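Local coordinates for protein FimX (PDB 3HV8) that carries an EAL domain, folded as a modified TIM-type barrel, and holds a bound C2E molecule in a pocket of that domain, at residues A[46-51]-A[104-109]; A[157-162]-A[187-192]; A[223-228]-A[243-248]. One frame throughout, in Å; residues are numbered along the deposited sequence.

All three contacts belong to one barrel, but they join different kinds of elements. Contacts 1 and 3 pair neighbouring parallel strands within the sheet, their centres about 13 Å apart; contact 2 fastens the outer helix 152-164 to the chain leading into strand 191-194. Contact 3 is largely buried, with no fully exposed residue, and its serine and threonine reinforce the backbone pairing. Contact 1 is only partly buried, ending in a glutamine-histidine-serine cluster, with waters on the Glu49 side. Contact 2 is buried but covers the least area, its polar link being one side-chain hydrogen bond and one water bridge. Farther along its second segment, Phe191 touches Phe108 of contact 1 and Leu224 and Tyr246 of contact 3.

Contact 1. Residues A[46-51]-A[104-109]; sequences DSHENY and QTKLFV
Residues 49-51 and 105-107 pair as parallel strands in the barrel wall of the EAL domain, with Glu49 opposite Thr105, Asn50 opposite Lys106 and Tyr51 opposite Leu107. The axes of the short segments come within 4.6 Å and diverge by 20°. Four backbone hydrogen bonds give the evidence for the register: Glu49 N to Gln104 O, Lys106 N to Glu49 O, Tyr51 N to Lys106 O, and Phe108 N to Tyr51 O (2.8 Å).

Where the strands begin, the side chains extend the pairing. Gln104 NE2 donates to Ser47 OG at 2.7 Å, with the hydroxyl oxygen close to the amide plane. The amide's other end, OE1, lies over one face of the His48 imidazole, 3.5 Å above its plane. Lys106 covers the opposite face: a bend at chi3 (-69°) swings CE over the ring, 4.2 Å from its centroid, in a CH-pi contact, while NZ continues to Gln168. Rotation of the imidazole is further fixed by ND1, which donates to the syn lone pair of Asp46 OD2 at 2.6 Å; that oxygen also accepts from His48 N, closing an Asx turn.

Asn50 runs alongside Lys106, its ND2 only 3.1 Å from Lys106 CB and in plane at the edge of the Phe108 ring. This buried nitrogen has no polar partner in the model. On the other face, a water joins Glu49 OE1 to Thr105 OG1, and His103 also bonds that carboxylate oxygen.

Strand 33-42 flanks residues 49-51, strand 139-144 flanks 105-109, and Leu95 of helix 80-96 packs on Thr105 and Leu107.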
# COMPACT_ATOMS: atom_id res chain seq x y z
N ASP A 46 -18.08 5.83 -1.75
CA ASP A 46 -17.69 4.67 -2.53
C ASP A 46 -18.02 3.36 -1.82
O ASP A 46 -17.93 3.27 -0.60
CB ASP A 46 -16.21 4.72 -2.87
CG ASP A 46 -15.83 3.69 -3.89
OD1 ASP A 46 -16.02 3.98 -5.10
OD2 ASP A 46 -15.37 2.60 -3.51
N SER A 47 -18.39 2.34 -2.59
CA SER A 47 -18.91 1.11 -2.01
C SER A 47 -17.89 -0.02 -1.84
O SER A 47 -18.22 -1.06 -1.27
CB SER A 47 -20.13 0.61 -2.80
OG SER A 47 -19.76 0.24 -4.11
N HIS A 48 -16.67 0.17 -2.33
CA HIS A 48 -15.66 -0.87 -2.19
C HIS A 48 -15.29 -1.09 -0.72
O HIS A 48 -15.26 -0.15 0.06
CB HIS A 48 -14.39 -0.49 -2.95
CG HIS A 48 -14.54 -0.48 -4.44
ND1 HIS A 48 -14.85 0.66 -5.16
CD2 HIS A 48 -14.39 -1.47 -5.36
CE1 HIS A 48 -14.90 0.36 -6.45
NE2 HIS A 48 -14.62 -0.92 -6.59
N GLU A 49 -14.99 -2.34 -0.38
CA GLU A 49 -14.44 -2.66 0.93
C GLU A 49 -12.93 -2.78 0.79
O GLU A 49 -12.38 -3.85 0.47
CB GLU A 49 -15.05 -3.96 1.46
CG GLU A 49 -16.57 -3.92 1.40
CD GLU A 49 -17.25 -5.00 2.21
OE1 GLU A 49 -16.56 -5.95 2.65
OE2 GLU A 49 -18.48 -4.90 2.41
N ASN A 50 -12.25 -1.66 1.00
CA ASN A 50 -10.81 -1.60 0.76
C ASN A 50 -10.03 -2.00 2.01
O ASN A 50 -10.34 -1.53 3.11
CB ASN A 50 -10.39 -0.18 0.35
CG ASN A 50 -11.07 0.31 -0.94
OD1 ASN A 50 -11.86 1.24 -0.92
ND2 ASN A 50 -10.74 -0.32 -2.04
N TYR A 51 -9.00 -2.83 1.84
CA TYR A 51 -8.04 -3.08 2.93
C TYR A 51 -6.62 -2.99 2.42
O TYR A 51 -6.32 -3.40 1.28
CB TYR A 51 -8.18 -4.50 3.48
CG TYR A 51 -9.46 -4.82 4.21
CD1 TYR A 51 -9.53 -4.74 5.60
CD2 TYR A 51 -10.58 -5.25 3.52
CE1 TYR A 51 -10.69 -5.06 6.28
CE2 TYR A 51 -11.74 -5.58 4.19
CZ TYR A 51 -11.79 -5.48 5.57
OH TYR A 51 -12.95 -5.82 6.24
N GLN A 104 -17.27 -6.62 -2.14
CA GLN A 104 -16.61 -5.77 -3.13
C GLN A 104 -15.21 -5.38 -2.63
O GLN A 104 -14.87 -4.20 -2.53
CB GLN A 104 -17.45 -4.53 -3.42
CG GLN A 104 -17.27 -3.99 -4.83
CD GLN A 104 -18.00 -2.68 -5.07
OE1 GLN A 104 -17.91 -2.11 -6.16
NE2 GLN A 104 -18.72 -2.20 -4.07
N THR A 105 -14.40 -6.40 -2.32
CA THR A 105 -13.11 -6.21 -1.67
C THR A 105 -12.04 -5.77 -2.66
O THR A 105 -11.94 -6.32 -3.76
CB THR A 105 -12.62 -7.52 -1.01
OG1 THR A 105 -13.69 -8.15 -0.31
CG2 THR A 105 -11.46 -7.24 -0.05
N LYS A 106 -11.23 -4.80 -2.25
CA LYS A 106 -10.05 -4.40 -3.00
C LYS A 106 -8.89 -4.40 -2.02
O LYS A 106 -9.04 -3.93 -0.89
CB LYS A 106 -10.28 -3.00 -3.58
CG LYS A 106 -9.16 -2.46 -4.41
CD LYS A 106 -9.54 -1.11 -5.04
CE LYS A 106 -10.60 -1.28 -6.12
NZ LYS A 106 -10.63 -0.10 -7.05
N LEU A 107 -7.74 -4.92 -2.44
CA LEU A 107 -6.56 -4.98 -1.56
C LEU A 107 -5.44 -4.10 -2.07
O LEU A 107 -5.13 -4.12 -3.27
CB LEU A 107 -6.05 -6.41 -1.43
CG LEU A 107 -6.96 -7.42 -0.72
CD1 LEU A 107 -6.25 -8.76 -0.62
CD2 LEU A 107 -7.37 -6.90 0.67
N PHE A 108 -4.85 -3.33 -1.16
CA PHE A 108 -3.68 -2.51 -1.42
C PHE A 108 -2.45 -3.29 -0.97
O PHE A 108 -2.34 -3.65 0.21
CB PHE A 108 -3.77 -1.19 -0.65
CG PHE A 108 -4.78 -0.22 -1.20
CD1 PHE A 108 -4.36 0.97 -1.79
CD2 PHE A 108 -6.13 -0.48 -1.13
CE1 PHE A 108 -5.27 1.88 -2.30
CE2 PHE A 108 -7.06 0.42 -1.65
CZ PHE A 108 -6.62 1.61 -2.23
N VAL A 109 -1.55 -3.58 -1.91
CA VAL A 109 -0.43 -4.48 -1.66
C VAL A 109 0.88 -3.77 -1.95
O VAL A 109 1.07 -3.22 -3.04
CB VAL A 109 -0.55 -5.74 -2.55
CG1 VAL A 109 0.69 -6.64 -2.39
CG2 VAL A 109 -1.83 -6.50 -2.24
O HOH W 1 -19.34 -5.65 -0.48
O HOH W 2 -14.31 -7.67 2.23

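Contact 2. Residues A[157-162]-A[187-192]; sequences QLTQGL and LTVQFI
Thr159 OG1 is gripped from two directions: it accepts a hydrogen bond from Thr188 N at 3.0 Å and is also hydrogen-bonded to Ala155 O, one turn earlier in its own helix. The bond from Thr188 is nearly straight, with an N-H...O angle of 171°. A chi1 of 59° keeps the hydroxyl close to both the N and the C of its own backbone, from where it can serve both partners, so a backbone N-H in the loop is satisfied by a helical side chain.

The two threonine side chains lie alongside each other, head to tail. Thr159 CB rests 3.3 Å from Thr188 O, while Thr188 CB approaches Thr159 O to 3.7 Å. A water completes the link, donating to Thr159 O at 2.8 Å and to Thr188 O at 2.9 Å, and thereby ties the helix backbone to the loop backbone. The extended chain of the exposed Gln160 runs roughly perpendicular to Thr188, bringing CG to 3.6 Å from Thr188 OG1.

Helix 152-164 also packs through Leu158 and Leu162 against helix 121-132, and Leu152 and Ala155 meet Leu187. The loop then enters strand 191-194, which runs between strands 168-174 and 224-227.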
# COMPACT_ATOMS: atom_id res chain seq x y z
N GLN A 157 7.29 1.98 -16.22
CA GLN A 157 7.02 0.77 -16.97
C GLN A 157 6.11 -0.19 -16.20
O GLN A 157 5.18 -0.76 -16.75
CB GLN A 157 8.34 0.06 -17.32
CG GLN A 157 9.20 0.87 -18.28
CD GLN A 157 10.62 0.33 -18.39
OE1 GLN A 157 11.09 -0.42 -17.54
NE2 GLN A 157 11.31 0.73 -19.46
N LEU A 158 6.37 -0.34 -14.90
CA LEU A 158 5.54 -1.25 -14.12
C LEU A 158 4.09 -0.78 -14.06
O LEU A 158 3.18 -1.55 -14.30
CB LEU A 158 6.09 -1.44 -12.71
CG LEU A 158 5.18 -2.25 -11.78
CD1 LEU A 158 5.01 -3.66 -12.29
CD2 LEU A 158 5.76 -2.28 -10.38
N THR A 159 3.90 0.50 -13.75
CA THR A 159 2.52 1.00 -13.59
C THR A 159 1.74 1.01 -14.90
O THR A 159 0.55 0.74 -14.92
CB THR A 159 2.45 2.38 -12.87
OG1 THR A 159 3.20 3.36 -13.59
CG2 THR A 159 3.01 2.26 -11.45
N GLN A 160 2.43 1.24 -16.02
CA GLN A 160 1.79 1.12 -17.33
C GLN A 160 1.38 -0.34 -17.58
O GLN A 160 0.28 -0.62 -18.05
CB GLN A 160 2.74 1.63 -18.43
CG GLN A 160 2.78 3.16 -18.53
CD GLN A 160 3.90 3.70 -19.39
OE1 GLN A 160 4.20 4.90 -19.34
NE2 GLN A 160 4.53 2.84 -20.18
N GLY A 161 2.25 -1.27 -17.20
CA GLY A 161 1.93 -2.68 -17.33
C GLY A 161 0.79 -3.13 -16.42
O GLY A 161 -0.04 -3.97 -16.80
N LEU A 162 0.73 -2.59 -15.21
CA LEU A 162 -0.37 -2.91 -14.31
C LEU A 162 -1.70 -2.46 -14.91
O LEU A 162 -2.71 -3.15 -14.76
CB LEU A 162 -0.16 -2.24 -12.94
CG LEU A 162 0.99 -2.83 -12.12
CD1 LEU A 162 1.23 -1.97 -10.87
CD2 LEU A 162 0.69 -4.28 -11.74
N LEU A 187 3.89 8.44 -14.05
CA LEU A 187 3.38 7.18 -13.53
C LEU A 187 1.89 7.04 -13.78
O LEU A 187 1.20 8.03 -13.98
CB LEU A 187 3.67 7.08 -12.03
CG LEU A 187 5.14 7.31 -11.67
CD1 LEU A 187 5.36 7.34 -10.16
CD2 LEU A 187 6.05 6.26 -12.33
N THR A 188 1.41 5.80 -13.76
CA THR A 188 -0.00 5.49 -13.93
C THR A 188 -0.51 5.08 -12.55
O THR A 188 -0.34 3.95 -12.11
CB THR A 188 -0.19 4.36 -14.95
OG1 THR A 188 0.49 4.71 -16.16
CG2 THR A 188 -1.64 4.11 -15.24
N VAL A 189 -1.08 6.04 -11.84
CA VAL A 189 -1.55 5.78 -10.48
C VAL A 189 -2.88 6.48 -10.26
O VAL A 189 -3.13 7.56 -10.80
CB VAL A 189 -0.53 6.21 -9.41
CG1 VAL A 189 0.78 5.43 -9.55
CG2 VAL A 189 -0.27 7.70 -9.49
N GLN A 190 -3.74 5.85 -9.48
CA GLN A 190 -5.06 6.39 -9.22
C GLN A 190 -5.18 6.91 -7.79
O GLN A 190 -6.00 7.80 -7.53
CB GLN A 190 -6.13 5.34 -9.48
CG GLN A 190 -6.20 4.86 -10.94
CD GLN A 190 -5.20 3.77 -11.24
OE1 GLN A 190 -4.67 3.14 -10.33
NE2 GLN A 190 -4.92 3.56 -12.52
N PHE A 191 -4.40 6.36 -6.87
CA PHE A 191 -4.50 6.74 -5.46
C PHE A 191 -3.18 7.33 -5.00
O PHE A 191 -2.10 6.84 -5.39
CB PHE A 191 -4.78 5.52 -4.56
CG PHE A 191 -6.06 4.76 -4.87
CD1 PHE A 191 -7.23 5.00 -4.16
CD2 PHE A 191 -6.06 3.74 -5.82
CE1 PHE A 191 -8.39 4.26 -4.43
CE2 PHE A 191 -7.20 3.01 -6.09
CZ PHE A 191 -8.37 3.26 -5.40
N ILE A 192 -3.25 8.32 -4.12
CA ILE A 192 -2.05 8.88 -3.51
C ILE A 192 -2.24 8.92 -2.01
O ILE A 192 -3.20 9.57 -1.51
CB ILE A 192 -1.74 10.30 -4.03
CG1 ILE A 192 -1.50 10.31 -5.55
CG2 ILE A 192 -0.56 10.89 -3.29
CD1 ILE A 192 -0.19 9.58 -5.98
O HOH W 3 -1.13 1.30 -12.81

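Contact 3. Residues A[223-228]-A[243-248]; sequences KLSIVP and GATYIQ
Tyr246 lies along strand 224-227 and meets it from CB outward. Its CB packs 3.9 Å from Ile226 CG1, and with chi1 at -58°, CG standing anti to the carbonyl carbon, the ring passes beside the neighbouring strand. Ring atom CD2 comes to 3.6 Å from Ser225 O and CE2 to 4.0 Å from Leu224 CB; both partners lie in plane at the ring edge. On the ring's other side CE1 is 3.7 Å from Asn50 OD1 of strand 49-58, and OH at the tip packs near the carboxylate of Asp46.

Ser225 and Thr245 bind the strands where they first meet. Ser225 OG accepts from Thr245 N at 3.0 Å and is also hydrogen-bonded to His219 NE2. Ser225 O takes two donors: Thr245 OG1 at 2.8 Å, in the carbonyl plane on a lone pair (C=O...O angle 119°), and Tyr246 N, close to the C=O direction but with a bent N-H...O angle of 133°. Farther along, Val227 N donates to Tyr246 O at 2.9 Å and Gln248 N to Val227 O, confirming a parallel register of Ile226 with Tyr246 and Val227 with Ile247. On the face of Val227, its CG2 packs against Ala244 CB.

At the far end, Gln248 has its amide held by Glu52 and Lys193, with the side chain about 5 Å from the bound C2E. Strand 224-227, helix 233-242, which ends in a Schellman motif at Gly243, and the adjacent parallel strand 246-247 form a beta-alpha-beta crossover, the repeating element of a TIM-type barrel.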
# COMPACT_ATOMS: atom_id res chain seq x y z
N LYS A 223 -6.40 12.74 -8.62
CA LYS A 223 -5.93 11.60 -7.84
C LYS A 223 -6.77 11.47 -6.58
O LYS A 223 -7.12 12.47 -5.95
CB LYS A 223 -4.48 11.77 -7.44
CG LYS A 223 -3.51 12.00 -8.61
CD LYS A 223 -3.65 10.94 -9.67
CE LYS A 223 -2.54 11.08 -10.72
NZ LYS A 223 -2.72 10.13 -11.83
N LEU A 224 -7.12 10.24 -6.24
CA LEU A 224 -7.82 9.96 -4.98
C LEU A 224 -6.87 10.04 -3.80
O LEU A 224 -5.88 9.32 -3.75
CB LEU A 224 -8.45 8.57 -5.02
CG LEU A 224 -9.43 8.35 -6.17
CD1 LEU A 224 -9.62 6.88 -6.46
CD2 LEU A 224 -10.75 9.01 -5.80
N SER A 225 -7.17 10.91 -2.85
CA SER A 225 -6.31 11.04 -1.67
C SER A 225 -6.66 10.03 -0.58
O SER A 225 -7.83 9.76 -0.30
CB SER A 225 -6.42 12.46 -1.10
OG SER A 225 -7.78 12.80 -0.84
N ILE A 226 -5.62 9.45 0.01
CA ILE A 226 -5.78 8.62 1.20
C ILE A 226 -4.92 9.24 2.29
O ILE A 226 -3.74 9.49 2.09
CB ILE A 226 -5.29 7.17 0.97
CG1 ILE A 226 -6.00 6.53 -0.23
CG2 ILE A 226 -5.48 6.37 2.25
CD1 ILE A 226 -5.41 5.17 -0.66
N VAL A 227 -5.52 9.52 3.44
CA VAL A 227 -4.75 10.08 4.55
C VAL A 227 -4.72 9.09 5.70
O VAL A 227 -5.76 8.74 6.26
CB VAL A 227 -5.34 11.41 5.05
CG1 VAL A 227 -4.48 11.97 6.15
CG2 VAL A 227 -5.40 12.40 3.89
N PRO A 228 -3.53 8.61 6.04
CA PRO A 228 -3.41 7.61 7.09
C PRO A 228 -3.07 8.21 8.45
O PRO A 228 -3.03 9.44 8.61
CB PRO A 228 -2.22 6.78 6.58
CG PRO A 228 -1.32 7.82 6.00
CD PRO A 228 -2.24 8.86 5.37
N GLY A 243 -11.44 17.48 2.72
CA GLY A 243 -11.87 16.83 1.49
C GLY A 243 -11.20 15.51 1.14
O GLY A 243 -11.40 14.98 0.04
N ALA A 244 -10.43 14.95 2.07
CA ALA A 244 -9.78 13.65 1.83
C ALA A 244 -10.79 12.63 1.29
O ALA A 244 -11.91 12.52 1.81
CB ALA A 244 -9.19 13.13 3.12
N THR A 245 -10.42 11.86 0.26
CA THR A 245 -11.37 10.87 -0.24
C THR A 245 -11.42 9.58 0.59
O THR A 245 -12.47 8.93 0.64
CB THR A 245 -11.21 10.54 -1.75
OG1 THR A 245 -9.83 10.50 -2.08
CG2 THR A 245 -11.88 11.61 -2.60
N TYR A 246 -10.31 9.24 1.24
CA TYR A 246 -10.21 8.07 2.10
C TYR A 246 -9.34 8.38 3.30
O TYR A 246 -8.43 9.21 3.22
CB TYR A 246 -9.56 6.87 1.39
CG TYR A 246 -10.23 6.40 0.12
CD1 TYR A 246 -11.13 5.35 0.15
CD2 TYR A 246 -9.91 6.97 -1.11
CE1 TYR A 246 -11.75 4.90 -1.02
CE2 TYR A 246 -10.52 6.54 -2.27
CZ TYR A 246 -11.42 5.50 -2.22
OH TYR A 246 -12.03 5.05 -3.38
N ILE A 247 -9.63 7.68 4.39
CA ILE A 247 -8.79 7.74 5.58
C ILE A 247 -8.49 6.34 6.14
O ILE A 247 -9.16 5.35 5.82
CB ILE A 247 -9.43 8.64 6.67
CG1 ILE A 247 -10.82 8.12 7.05
CG2 ILE A 247 -9.44 10.11 6.21
CD1 ILE A 247 -11.45 8.89 8.23
N GLN A 248 -7.46 6.28 6.97
CA GLN A 248 -7.02 5.04 7.58
C GLN A 248 -6.33 5.40 8.89
O GLN A 248 -5.74 6.48 9.02
CB GLN A 248 -6.02 4.34 6.65
CG GLN A 248 -5.69 2.92 7.04
CD GLN A 248 -4.46 2.41 6.33
OE1 GLN A 248 -3.44 3.10 6.26
NE2 GLN A 248 -4.54 1.21 5.80